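Local coordinates for protein VIN1 (Oscarella pearsei, PDB 6BFI) that binds actin filaments and may take part in cell-cell adhesion, as a member of the vinculin and alpha-catenin family, at residues Asp495-Met500 with Ala608-Ile613; Asn551-Glu556 with Met748-Lys753; Asn616-Arg621 with Cys818-Pro823. All coordinates share one frame; numbering follows the deposited sequence.

In the fold
All three contacts lie on the same side of the chain's centre, in a protein built mostly of helices, with no strand. Contact 1 joins the beginning of helix 496-519 to the end of helix 589-615 and closes before contact 3 opens. Contact 3 sets the loop that leaves helix 589-615 against the loop after helix 786-817. Contact 2 ties the start of helix 555-569 to that of helix 750-760; its segments alternate along the chain with those of both other contacts. The centres of contacts 2 and 3 lie about 10 Å apart, and that of contact 1 about 16 Å from both. Helix packing thus gives way, at loops and helix starts, to backbone and charged-group bonding.

Contact 1 of 3, residues Asp495-Met500 with Ala608-Ile613; sequences DSLEFM and AVRSVI
I613 and M500 meet where the start of helix 496-519 passes the end of helix 589-615, methyl against methyl, with M500 CE 3.6 Å from I613 CD1. In the methionine CG lies anti to the carbonyl carbon (chi1 -62°), the chain bends at chi2, and the last bond runs on extended; the side chain crosses that of I613 at about a right angle. CG of M500 also rests on I613 CD1, and the same CE reaches V609 CG1 at 4.1 Å. The two branches of I613 divide the work. Its CD1 serves M500, whereas CG2, which stands on the other side of CB beside the carbonyl carbon, packs on L497, 3.9 Å from L497 CB and equally near its CA.

One turn back, the stem of R610 completes the surface: R610 CG lies 3.8 Å from M500 CB. This is aliphatic contact, because the arginine chain bends at chi2 and chi3 and carries its guanidinium away from residues 495-500 to a salt bridge with E504 farther along helix 496-519, so the polar end still ties the two helices. No hydrogen bond joins the two segments. The axes approach to 9.4 Å, and their directions differ by 155°, an alignment characteristic of neighbouring helices in an up-and-down bundle such as those of the vinculin family.

D495 sits at the N-cap of helix 496-519. Helix 524-550 adjoins this pair through M500, which touches V541 and V544; helix 555-569 packs against V609, and helix 344-375 lies along E498 and F499.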
# COMPACT_ATOMS: atom_id res chain seq x y z
N ASP A 495 -1.09 -17.70 -3.31
CA ASP A 495 -1.17 -18.83 -2.39
C ASP A 495 -0.07 -19.83 -2.71
O ASP A 495 -0.05 -20.42 -3.79
CB ASP A 495 -2.54 -19.49 -2.49
CG ASP A 495 -2.83 -20.43 -1.33
OD1 ASP A 495 -1.89 -20.83 -0.61
OD2 ASP A 495 -4.02 -20.79 -1.14
N SER A 496 0.84 -20.03 -1.76
CA SER A 496 2.06 -20.78 -2.05
C SER A 496 1.79 -22.28 -2.17
O SER A 496 2.42 -22.96 -2.99
CB SER A 496 3.11 -20.51 -0.97
OG SER A 496 3.50 -19.15 -1.00
N LEU A 497 0.86 -22.81 -1.36
CA LEU A 497 0.54 -24.23 -1.45
C LEU A 497 0.01 -24.59 -2.84
O LEU A 497 0.36 -25.64 -3.39
CB LEU A 497 -0.48 -24.60 -0.37
CG LEU A 497 -1.05 -26.02 -0.41
CD1 LEU A 497 0.06 -27.06 -0.42
CD2 LEU A 497 -1.98 -26.25 0.77
N GLU A 498 -0.82 -23.72 -3.42
CA GLU A 498 -1.30 -23.96 -4.77
C GLU A 498 -0.15 -23.91 -5.78
O GLU A 498 -0.11 -24.71 -6.72
CB GLU A 498 -2.37 -22.94 -5.15
CG GLU A 498 -3.69 -23.13 -4.42
CD GLU A 498 -4.37 -24.45 -4.75
OE1 GLU A 498 -3.99 -25.09 -5.75
OE2 GLU A 498 -5.29 -24.85 -4.00
N PHE A 499 0.81 -22.99 -5.58
CA PHE A 499 1.98 -22.96 -6.45
C PHE A 499 2.76 -24.26 -6.35
O PHE A 499 3.24 -24.78 -7.37
CB PHE A 499 2.87 -21.77 -6.10
CG PHE A 499 4.02 -21.56 -7.06
CD1 PHE A 499 5.22 -22.24 -6.90
CD2 PHE A 499 3.90 -20.67 -8.12
CE1 PHE A 499 6.27 -22.05 -7.78
CE2 PHE A 499 4.95 -20.47 -9.00
CZ PHE A 499 6.14 -21.16 -8.83
N MET A 500 2.89 -24.81 -5.14
CA MET A 500 3.64 -26.05 -4.97
C MET A 500 2.89 -27.24 -5.58
O MET A 500 3.53 -28.16 -6.10
CB MET A 500 3.92 -26.30 -3.49
CG MET A 500 4.79 -25.23 -2.84
SD MET A 500 6.29 -24.89 -3.79
CE MET A 500 7.01 -23.57 -2.81
N ALA A 608 8.78 -32.89 -1.25
CA ALA A 608 9.13 -32.60 0.13
C ALA A 608 8.76 -31.16 0.50
O ALA A 608 8.15 -30.92 1.55
CB ALA A 608 10.62 -32.85 0.37
N VAL A 609 9.13 -30.20 -0.35
CA VAL A 609 8.77 -28.81 -0.08
C VAL A 609 7.26 -28.65 0.00
O VAL A 609 6.72 -28.00 0.92
CB VAL A 609 9.38 -27.88 -1.15
CG1 VAL A 609 9.09 -26.42 -0.82
CG2 VAL A 609 10.88 -28.13 -1.27
N ARG A 610 6.55 -29.24 -0.96
CA ARG A 610 5.09 -29.22 -0.94
C ARG A 610 4.54 -29.85 0.34
O ARG A 610 3.50 -29.42 0.84
CB ARG A 610 4.54 -29.95 -2.17
CG ARG A 610 3.04 -29.79 -2.39
CD ARG A 610 2.24 -30.96 -1.83
NE ARG A 610 2.60 -32.24 -2.44
CZ ARG A 610 3.22 -33.23 -1.80
NH1 ARG A 610 3.53 -33.10 -0.52
NH2 ARG A 610 3.52 -34.35 -2.44
N SER A 611 5.23 -30.85 0.88
CA SER A 611 4.76 -31.49 2.11
C SER A 611 4.96 -30.58 3.31
O SER A 611 4.11 -30.55 4.21
CB SER A 611 5.48 -32.82 2.33
OG SER A 611 5.22 -33.31 3.63
N VAL A 612 6.07 -29.85 3.36
CA VAL A 612 6.30 -28.92 4.47
C VAL A 612 5.25 -27.81 4.45
O VAL A 612 4.59 -27.53 5.47
CB VAL A 612 7.73 -28.36 4.43
CG1 VAL A 612 7.90 -27.30 5.50
CG2 VAL A 612 8.74 -29.47 4.61
N ILE A 613 5.07 -27.18 3.29
CA ILE A 613 4.07 -26.12 3.19
C ILE A 613 2.67 -26.67 3.47
O ILE A 613 1.85 -26.02 4.13
CB ILE A 613 4.15 -25.44 1.81
CG1 ILE A 613 5.44 -24.63 1.71
CG2 ILE A 613 2.93 -24.57 1.57
CD1 ILE A 613 5.53 -23.78 0.47

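Contact 2 of 3, residues Asn551-Glu556 with Met748-Lys753; sequences NSENPE and MDKRAK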
# COMPACT_ATOMS: atom_id res chain seq x y z
N ASN A 551 8.48 -14.99 5.19
CA ASN A 551 7.25 -14.38 5.68
C ASN A 551 6.80 -14.95 7.02
O ASN A 551 5.84 -14.43 7.61
CB ASN A 551 6.14 -14.55 4.64
CG ASN A 551 4.90 -13.76 4.97
OD1 ASN A 551 4.90 -12.53 4.94
ND2 ASN A 551 3.82 -14.47 5.30
N SER A 552 7.45 -15.99 7.54
CA SER A 552 7.05 -16.63 8.78
C SER A 552 8.07 -16.37 9.87
O SER A 552 9.28 -16.41 9.62
CB SER A 552 6.87 -18.14 8.59
OG SER A 552 6.54 -18.76 9.82
N GLU A 553 7.58 -16.10 11.08
CA GLU A 553 8.43 -15.98 12.26
C GLU A 553 8.44 -17.26 13.09
O GLU A 553 8.90 -17.24 14.23
CB GLU A 553 7.97 -14.80 13.13
CG GLU A 553 7.99 -13.46 12.40
CD GLU A 553 8.45 -12.32 13.29
OE1 GLU A 553 8.50 -12.50 14.52
OE2 GLU A 553 8.76 -11.24 12.75
N ASN A 554 7.94 -18.36 12.53
CA ASN A 554 7.93 -19.67 13.19
C ASN A 554 9.24 -20.38 12.91
O ASN A 554 9.44 -20.90 11.80
CB ASN A 554 6.74 -20.49 12.70
CG ASN A 554 6.58 -21.80 13.45
OD1 ASN A 554 7.22 -22.03 14.48
ND2 ASN A 554 5.73 -22.67 12.93
N PRO A 555 10.16 -20.45 13.88
CA PRO A 555 11.51 -20.96 13.58
C PRO A 555 11.54 -22.41 13.15
O PRO A 555 12.34 -22.77 12.27
CB PRO A 555 12.26 -20.74 14.90
CG PRO A 555 11.45 -19.73 15.66
CD PRO A 555 10.03 -20.00 15.27
N GLU A 556 10.70 -23.26 13.74
CA GLU A 556 10.71 -24.68 13.38
C GLU A 556 10.25 -24.89 11.94
O GLU A 556 10.85 -25.67 11.20
CB GLU A 556 9.83 -25.47 14.35
CG GLU A 556 10.12 -25.20 15.82
CD GLU A 556 11.51 -25.64 16.25
OE1 GLU A 556 12.08 -26.54 15.60
OE2 GLU A 556 12.03 -25.07 17.23
N MET A 748 2.63 -14.36 13.56
CA MET A 748 3.74 -15.01 12.88
C MET A 748 3.62 -14.94 11.36
O MET A 748 4.35 -15.64 10.66
CB MET A 748 3.86 -16.46 13.33
CG MET A 748 3.48 -16.69 14.79
SD MET A 748 3.97 -18.31 15.40
CE MET A 748 5.73 -18.06 15.62
N ASP A 749 2.72 -14.11 10.85
CA ASP A 749 2.52 -13.93 9.41
C ASP A 749 2.91 -12.49 9.09
O ASP A 749 2.13 -11.56 9.34
CB ASP A 749 1.07 -14.23 9.02
CG ASP A 749 0.90 -14.41 7.53
OD1 ASP A 749 1.77 -13.95 6.76
OD2 ASP A 749 -0.12 -15.02 7.12
N LYS A 750 4.11 -12.31 8.53
CA LYS A 750 4.63 -10.96 8.32
C LYS A 750 3.79 -10.17 7.33
O LYS A 750 3.78 -8.94 7.36
CB LYS A 750 6.09 -11.03 7.85
CG LYS A 750 7.05 -11.55 8.91
CD LYS A 750 8.48 -11.58 8.38
CE LYS A 750 9.45 -12.12 9.43
NZ LYS A 750 10.84 -12.24 8.91
N ARG A 751 3.08 -10.86 6.44
CA ARG A 751 2.18 -10.17 5.51
C ARG A 751 1.04 -9.50 6.27
O ARG A 751 0.82 -8.29 6.13
CB ARG A 751 1.65 -11.16 4.47
CG ARG A 751 2.42 -11.14 3.16
CD ARG A 751 2.70 -12.55 2.64
NE ARG A 751 1.49 -13.33 2.42
CZ ARG A 751 1.48 -14.61 2.08
NH1 ARG A 751 2.62 -15.26 1.92
NH2 ARG A 751 0.33 -15.25 1.90
N ALA A 752 0.31 -10.26 7.09
CA ALA A 752 -0.78 -9.69 7.87
C ALA A 752 -0.25 -8.76 8.96
O ALA A 752 -0.87 -7.74 9.27
CB ALA A 752 -1.63 -10.80 8.48
N LYS A 753 0.90 -9.11 9.55
CA LYS A 753 1.56 -8.24 10.52
C LYS A 753 1.79 -6.85 9.93
O LYS A 753 1.37 -5.84 10.51
CB LYS A 753 2.88 -8.88 10.94
CG LYS A 753 3.47 -8.39 12.25
CD LYS A 753 4.87 -8.97 12.43
CE LYS A 753 5.36 -8.86 13.87
NZ LYS A 753 4.69 -9.84 14.77
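N551 presents both ends of its carboxamide to the segment 748-753. With CG anti to the backbone N (chi1 -171°), the amide is carried toward the beginning of helix 750-760, where ND2 donates to D749 OD1 over 2.6 Å. The carboxylate is met on its syn side but from clearly out of its plane, and amide and carboxylate stand nearly perpendicular, 81° apart. Against R751 the same amide lies much flatter: the two groups are turned by only 23°, and N551 OD1 comes 3.2 Å from R751 CD, beside the aliphatic part of the arginine chain.

The backbones run alongside as a single beta bridge, S552 facing D749, an isolated bridge in a protein without regular strands, between two loops that each lead into a helix. K750 N donates to N551 O over 2.9 Å in a nearly straight bond, and E553 N reaches M748 O at 3.3 Å. D749 is the N-cap of helix 750-760 and N554 that of helix 555-569; S552 OG, accepting from N554 N, forms an ST turn just before helix 555-569. Replacing N551 by an alanine would probably leave D749 OD1 without this cross-segment donor and open a gap beside the R751 aliphatic chain.

K750, extended beyond CG, crosses E553 at about a right angle, K750 CE lying 3.6 Å from E553 CG. Its NZ hydrogen-bonds D550 O, and the E553 carboxylate stays beyond salt-bridge range. The methionine chain of M748 bends at its end, bringing M748 CE within 3.7 Å of N554 CA.

Contact 3 of 3, residues Asn616-Arg621 with Cys818-Pro823; sequences NWVPPR and CIRLRP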
# COMPACT_ATOMS: atom_id res chain seq x y z
N ASN A 616 2.14 -27.14 7.15
CA ASN A 616 2.00 -25.87 7.85
C ASN A 616 0.72 -25.13 7.48
O ASN A 616 0.49 -24.02 7.99
CB ASN A 616 3.21 -24.98 7.59
CG ASN A 616 3.34 -23.84 8.59
OD1 ASN A 616 3.02 -22.69 8.30
ND2 ASN A 616 3.82 -24.16 9.79
N TRP A 617 -0.12 -25.70 6.62
CA TRP A 617 -1.29 -24.98 6.14
C TRP A 617 -2.37 -24.90 7.21
O TRP A 617 -2.62 -25.87 7.94
CB TRP A 617 -1.85 -25.66 4.89
CG TRP A 617 -2.92 -24.87 4.19
CD1 TRP A 617 -2.74 -23.87 3.28
CD2 TRP A 617 -4.34 -25.03 4.34
NE1 TRP A 617 -3.96 -23.39 2.86
CE2 TRP A 617 -4.95 -24.09 3.49
CE3 TRP A 617 -5.15 -25.88 5.10
CZ2 TRP A 617 -6.34 -23.97 3.39
CZ3 TRP A 617 -6.52 -25.76 4.99
CH2 TRP A 617 -7.10 -24.81 4.14
N VAL A 618 -3.01 -23.74 7.29
CA VAL A 618 -4.09 -23.48 8.24
C VAL A 618 -5.25 -22.86 7.47
O VAL A 618 -5.01 -22.02 6.59
CB VAL A 618 -3.62 -22.58 9.39
CG1 VAL A 618 -4.79 -22.06 10.21
CG2 VAL A 618 -2.63 -23.32 10.28
N PRO A 619 -6.49 -23.26 7.73
CA PRO A 619 -7.63 -22.61 7.07
C PRO A 619 -7.61 -21.11 7.28
O PRO A 619 -7.46 -20.64 8.42
CB PRO A 619 -8.86 -23.25 7.75
CG PRO A 619 -8.31 -23.94 8.98
CD PRO A 619 -6.92 -24.35 8.62
N PRO A 620 -7.72 -20.33 6.21
CA PRO A 620 -7.58 -18.87 6.33
C PRO A 620 -8.59 -18.25 7.28
O PRO A 620 -8.25 -17.87 8.41
CB PRO A 620 -7.80 -18.38 4.89
CG PRO A 620 -7.47 -19.55 4.03
CD PRO A 620 -7.92 -20.75 4.81
N ARG A 621 -9.84 -18.14 6.83
CA ARG A 621 -10.90 -17.57 7.64
C ARG A 621 -11.41 -18.59 8.64
O ARG A 621 -11.06 -19.77 8.58
CB ARG A 621 -12.02 -17.09 6.72
CG ARG A 621 -11.77 -17.38 5.25
CD ARG A 621 -12.96 -17.00 4.39
NE ARG A 621 -14.14 -17.81 4.68
CZ ARG A 621 -15.16 -17.40 5.43
NH1 ARG A 621 -15.15 -16.18 5.96
NH2 ARG A 621 -16.19 -18.20 5.64
N CYS A 818 -5.08 -12.49 13.68
CA CYS A 818 -5.36 -13.50 14.69
C CYS A 818 -5.47 -14.91 14.11
O CYS A 818 -5.98 -15.81 14.79
CB CYS A 818 -6.64 -13.16 15.45
SG CYS A 818 -6.51 -11.71 16.53
N ILE A 819 -5.00 -15.14 12.88
CA ILE A 819 -5.10 -16.46 12.26
C ILE A 819 -3.90 -17.33 12.60
O ILE A 819 -4.06 -18.52 12.88
CB ILE A 819 -5.28 -16.31 10.74
CG1 ILE A 819 -6.57 -15.54 10.42
CG2 ILE A 819 -5.29 -17.67 10.06
CD1 ILE A 819 -6.70 -15.14 8.97
N ARG A 820 -2.70 -16.76 12.59
CA ARG A 820 -1.47 -17.49 12.90
C ARG A 820 -0.80 -16.81 14.09
O ARG A 820 0.19 -16.09 13.94
CB ARG A 820 -0.53 -17.55 11.69
CG ARG A 820 -1.01 -18.47 10.57
CD ARG A 820 0.06 -18.63 9.51
NE ARG A 820 -0.35 -19.55 8.45
CZ ARG A 820 -0.17 -20.87 8.50
NH1 ARG A 820 0.42 -21.42 9.55
NH2 ARG A 820 -0.57 -21.63 7.49
N LEU A 821 -1.34 -17.06 15.28
CA LEU A 821 -0.79 -16.54 16.52
C LEU A 821 0.11 -17.57 17.18
O LEU A 821 -0.05 -18.78 16.97
CB LEU A 821 -1.90 -16.13 17.49
CG LEU A 821 -2.75 -14.92 17.11
CD1 LEU A 821 -3.82 -14.67 18.16
CD2 LEU A 821 -1.88 -13.69 16.92
N ARG A 822 1.05 -17.09 17.98
CA ARG A 822 1.89 -17.98 18.76
C ARG A 822 1.03 -18.72 19.78
O ARG A 822 0.11 -18.14 20.37
CB ARG A 822 2.99 -17.19 19.46
CG ARG A 822 3.94 -16.49 18.50
CD ARG A 822 4.34 -15.11 19.01
NE ARG A 822 5.12 -15.18 20.25
CZ ARG A 822 5.58 -14.12 20.89
NH1 ARG A 822 5.35 -12.90 20.43
NH2 ARG A 822 6.29 -14.28 22.01
N PRO A 823 1.30 -20.01 20.02
CA PRO A 823 0.43 -20.79 20.91
C PRO A 823 0.49 -20.39 22.37
O PRO A 823 -0.37 -20.82 23.15
CB PRO A 823 0.93 -22.23 20.71
CG PRO A 823 2.37 -22.06 20.33
CD PRO A 823 2.43 -20.81 19.50
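Two hydrogen bonds run from the guanidinium of R820 to a single acceptor, the backbone carbonyl of N616. R820 NH2 gives the stronger one, 2.7 Å to N616 O with an angle of 151° at the hydrogen; R820 NH1 adds a weak one to the same oxygen. The carbonyl oxygen lies at the edge of the guanidinium, almost in its plane. An extended chain from CG to NE brings the group this far across, and the N616 amide is turned nearly parallel to it, 8° away, although N616 OD1 makes too poor an angle with R820 NH1 to count as a bond.

Apolar contact covers one guanidinium face. V618 CB stands 3.7 Å above the plane, displaced toward the rim, and V618 CG2 lies 3.7 Å from R820 NH1 as the two side chains slide past each other in opposite directions. V618 CG1 and I819 CG2 touch loosely at 4.4 Å.

A methyl-to-carbonyl van der Waals contact brings I819 to the P619-P620 backbone, its CD1 3.2 Å from P620 O.

Backbone hydrogen bonding of R820 with M748 connects the second loop to the loop leading into helix 750-760, and R621 NH2 forms a salt bridge with D280 of helix 268-283. The contact thus joins two loops at the surface through a charged group and a main-chain oxygen; its principal bond depends on the arginine at one end but on no particular side chain at the other.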